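Local structure of FAD-binding oxidoreductase (Gulosibacter chungangensis, 7PBG) at residues G316-Y321 with A429-G434. The protein oxidises 4-alkylphenols such as 4-ethylphenol, probably to 4-vinylphenol, with the help of a covalently bound FAD cofactor. Numbering follows the deposited sequence.
Sequences GHWIVY and AQFIIG
Trp-318 reaches past an intervening strand to touch Phe-431 and Ala-429, so that two strands that are not neighbours in their sheet meet through side chains alone. The closest pair of CA atoms, Trp-318 CA and Gln-430 CA, is 9.1 Å apart, and no hydrogen bond links the two segments. The far corner of the indole does the touching: Trp-318 CH2 lies 3.9 Å from Phe-431 CE2, and CZ3 of the same tryptophan is 4.1 Å from Phe-431 CD2. Trp-318 CH2 meets the Phe-431 ring at its edge, near its plane. The centroids of the two six-membered rings are 5.9 Å apart and the planes are inclined at 68°, an oblique pairing. The same Trp-318 CH2 is 4.3 Å from Ala-429 CB, so one atom makes both contacts. With CG anti to the carbonyl carbon (chi1 -66°) and chi2 at 104°, the indole of Trp-318 carries its six-membered ring toward segment 429-434. This is buried packing within the substrate-side part of the fold, where 429-434 belongs to the FAD-linked oxidase C-terminal family region; the Ala-429 side chain stays about 13 Å from the bound FAD and does not line the cofactor. Trp-318 NE1 is hydrogen-bonded to Glu-252 O, which satisfies this buried polar atom, while Tyr-413 meets the indole edge-to-face and His-440 stacks on the Phe-431 ring, extending the aromatic cluster. Strand 277-280 runs between strands 318-326 and 426-433 in the antiparallel sheet, while helix 255-266 packs against the cluster through Leu-255, which touches both Trp-318 and Phe-431.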
ATOM      1  N   GLY A 316       7.986 -27.926 -21.481  1.00 19.10           N
ATOM      2  CA  GLY A 316       6.988 -27.475 -22.478  1.00 18.98           C
ATOM      3  C   GLY A 316       7.494 -26.227 -23.139  1.00 18.04           C
ATOM      4  O   GLY A 316       8.433 -25.629 -22.617  1.00 19.00           O
ATOM      5  N   HIS A 317       6.834 -25.772 -24.200  1.00 17.78           N
ATOM      6  CA  HIS A 317       7.118 -24.434 -24.754  1.00 17.50           C
ATOM      7  C   HIS A 317       6.765 -23.345 -23.730  1.00 19.40           C
ATOM      8  O   HIS A 317       7.371 -22.255 -23.802  1.00 18.84           O
ATOM      9  CB  HIS A 317       6.335 -24.263 -26.050  1.00 18.75           C
ATOM     10  CG  HIS A 317       7.011 -24.924 -27.197  1.00 18.51           C
ATOM     11  ND1 HIS A 317       8.155 -24.406 -27.774  1.00 20.30           N
ATOM     12  CD2 HIS A 317       6.773 -26.091 -27.834  1.00 19.38           C
ATOM     13  CE1 HIS A 317       8.567 -25.220 -28.725  1.00 21.86           C
ATOM     14  NE2 HIS A 317       7.741 -26.260 -28.793  1.00 21.14           N
ATOM     15  N   TRP A 318       5.761 -23.597 -22.876  1.00 17.96           N
ATOM     16  CA  TRP A 318       5.354 -22.776 -21.717  1.00 16.91           C
ATOM     17  C   TRP A 318       5.365 -23.702 -20.511  1.00 18.18           C
ATOM     18  O   TRP A 318       4.922 -24.869 -20.644  1.00 19.28           O
ATOM     19  CB  TRP A 318       3.979 -22.121 -21.914  1.00 16.19           C
ATOM     20  CG  TRP A 318       4.011 -21.116 -23.015  1.00 17.50           C
ATOM     21  CD1 TRP A 318       3.516 -21.253 -24.274  1.00 18.63           C
ATOM     22  CD2 TRP A 318       4.630 -19.815 -22.960  1.00 17.46           C
ATOM     23  NE1 TRP A 318       3.795 -20.127 -25.003  1.00 18.55           N
ATOM     24  CE2 TRP A 318       4.457 -19.225 -24.228  1.00 17.22           C
ATOM     25  CE3 TRP A 318       5.272 -19.095 -21.950  1.00 18.72           C
ATOM     26  CZ2 TRP A 318       4.918 -17.933 -24.515  1.00 16.25           C
ATOM     27  CZ3 TRP A 318       5.744 -17.829 -22.225  1.00 18.13           C
ATOM     28  CH2 TRP A 318       5.552 -17.265 -23.491  1.00 17.80           C
ATOM     29  N   ILE A 319       5.871 -23.188 -19.405  1.00 17.84           N
ATOM     30  CA  ILE A 319       5.826 -23.886 -18.116  1.00 18.26           C
ATOM     31  C   ILE A 319       5.195 -22.926 -17.111  1.00 18.11           C
ATOM     32  O   ILE A 319       5.642 -21.761 -16.982  1.00 18.14           O
ATOM     33  CB  ILE A 319       7.242 -24.315 -17.683  1.00 18.16           C
ATOM     34  CG1 ILE A 319       8.047 -24.980 -18.800  1.00 18.50           C
ATOM     35  CG2 ILE A 319       7.148 -25.160 -16.439  1.00 17.67           C
ATOM     36  CD1 ILE A 319       8.893 -24.053 -19.613  1.00 18.43           C
ATOM     37  N   VAL A 320       4.209 -23.423 -16.397  1.00 17.73           N
ATOM     38  CA  VAL A 320       3.629 -22.763 -15.199  1.00 18.86           C
ATOM     39  C   VAL A 320       4.299 -23.368 -13.975  1.00 18.51           C
ATOM     40  O   VAL A 320       4.306 -24.569 -13.865  1.00 19.15           O
ATOM     41  CB  VAL A 320       2.108 -22.889 -15.137  1.00 18.48           C
ATOM     42  CG1 VAL A 320       1.539 -22.359 -13.833  1.00 21.56           C
ATOM     43  CG2 VAL A 320       1.483 -22.212 -16.358  1.00 19.92           C
ATOM     44  N   TYR A 321       4.826 -22.512 -13.113  1.00 17.11           N
ATOM     45  CA  TYR A 321       5.270 -22.916 -11.774  1.00 17.20           C
ATOM     46  C   TYR A 321       4.426 -22.196 -10.727  1.00 16.60           C
ATOM     47  O   TYR A 321       4.250 -20.975 -10.814  1.00 17.86           O
ATOM     48  CB  TYR A 321       6.739 -22.562 -11.568  1.00 17.34           C
ATOM     49  CG  TYR A 321       7.682 -23.336 -12.447  1.00 16.86           C
ATOM     50  CD1 TYR A 321       8.019 -24.652 -12.147  1.00 16.89           C
ATOM     51  CD2 TYR A 321       8.255 -22.757 -13.565  1.00 17.93           C
ATOM     52  CE1 TYR A 321       8.905 -25.358 -12.937  1.00 18.11           C
ATOM     53  CE2 TYR A 321       9.086 -23.475 -14.393  1.00 18.78           C
ATOM     54  CZ  TYR A 321       9.448 -24.764 -14.060  1.00 17.94           C
ATOM     55  OH  TYR A 321      10.305 -25.417 -14.889  1.00 19.02           O
ATOM     56  N   ALA A 429      11.096 -15.078 -21.703  1.00 19.31           N
ATOM     57  CA  ALA A 429       9.775 -14.458 -21.501  1.00 19.77           C
ATOM     58  C   ALA A 429       9.160 -15.043 -20.252  1.00 22.48           C
ATOM     59  O   ALA A 429       9.221 -16.283 -20.052  1.00 21.19           O
ATOM     60  CB  ALA A 429       8.890 -14.657 -22.702  1.00 21.02           C
ATOM     61  N   GLN A 430       8.589 -14.181 -19.425  1.00 21.39           N
ATOM     62  CA  GLN A 430       7.702 -14.661 -18.356  1.00 25.66           C
ATOM     63  C   GLN A 430       6.423 -13.825 -18.434  1.00 23.44           C
ATOM     64  O   GLN A 430       6.492 -12.619 -18.691  1.00 29.18           O
ATOM     65  CB  GLN A 430       8.516 -14.612 -17.077  1.00 27.20           C
ATOM     66  CG  GLN A 430       7.821 -15.153 -15.842  1.00 31.32           C
ATOM     67  CD  GLN A 430       8.904 -15.524 -14.866  1.00 34.49           C
ATOM     68  OE1 GLN A 430       9.595 -16.540 -15.022  1.00 44.29           O
ATOM     69  NE2 GLN A 430       9.146 -14.647 -13.920  1.00 35.73           N
ATOM     70  N   PHE A 431       5.300 -14.451 -18.185  1.00 22.08           N
ATOM     71  CA  PHE A 431       4.033 -13.711 -17.999  1.00 22.37           C
ATOM     72  C   PHE A 431       3.521 -14.068 -16.619  1.00 22.89           C
ATOM     73  O   PHE A 431       3.649 -15.200 -16.196  1.00 23.38           O
ATOM     74  CB  PHE A 431       2.997 -14.060 -19.053  1.00 23.89           C
ATOM     75  CG  PHE A 431       3.275 -13.525 -20.428  1.00 24.92           C
ATOM     76  CD1 PHE A 431       2.737 -12.310 -20.849  1.00 23.17           C
ATOM     77  CD2 PHE A 431       4.141 -14.202 -21.251  1.00 22.58           C
ATOM     78  CE1 PHE A 431       3.032 -11.830 -22.113  1.00 26.57           C
ATOM     79  CE2 PHE A 431       4.440 -13.709 -22.510  1.00 27.40           C
ATOM     80  CZ  PHE A 431       3.866 -12.537 -22.944  1.00 27.99           C
ATOM     81  N   ILE A 432       3.008 -13.071 -15.912  1.00 24.31           N
ATOM     82  CA  ILE A 432       2.460 -13.273 -14.537  1.00 21.95           C
ATOM     83  C   ILE A 432       1.153 -12.480 -14.481  1.00 23.22           C
ATOM     84  O   ILE A 432       1.173 -11.270 -14.844  1.00 25.36           O
ATOM     85  CB  ILE A 432       3.461 -12.797 -13.471  1.00 26.15           C
ATOM     86  CG1 ILE A 432       4.803 -13.527 -13.518  1.00 30.19           C
ATOM     87  CG2 ILE A 432       2.824 -12.875 -12.088  1.00 25.98           C
ATOM     88  CD1 ILE A 432       5.889 -12.814 -12.750  1.00 32.47           C
ATOM     89  N   ILE A 433       0.087 -13.120 -14.016  1.00 23.02           N
ATOM     90  CA  ILE A 433      -1.053 -12.380 -13.401  1.00 23.33           C
ATOM     91  C   ILE A 433      -0.762 -12.250 -11.886  1.00 23.93           C
ATOM     92  O   ILE A 433      -0.723 -13.255 -11.208  1.00 25.10           O
ATOM     93  CB  ILE A 433      -2.372 -13.080 -13.744  1.00 22.84           C
ATOM     94  CG1 ILE A 433      -2.629 -12.995 -15.253  1.00 27.67           C
ATOM     95  CG2 ILE A 433      -3.519 -12.444 -12.965  1.00 23.94           C
ATOM     96  CD1 ILE A 433      -3.653 -13.968 -15.725  1.00 28.85           C
ATOM     97  N   GLY A 434      -0.513 -11.031 -11.399  1.00 21.30           N
ATOM     98  CA  GLY A 434      -0.234 -10.770  -9.981  1.00 21.19           C
ATOM     99  C   GLY A 434      -1.447 -11.053  -9.161  1.00 20.87           C
ATOM    100  O   GLY A 434      -1.419 -11.952  -8.352  1.00 23.04           O
TER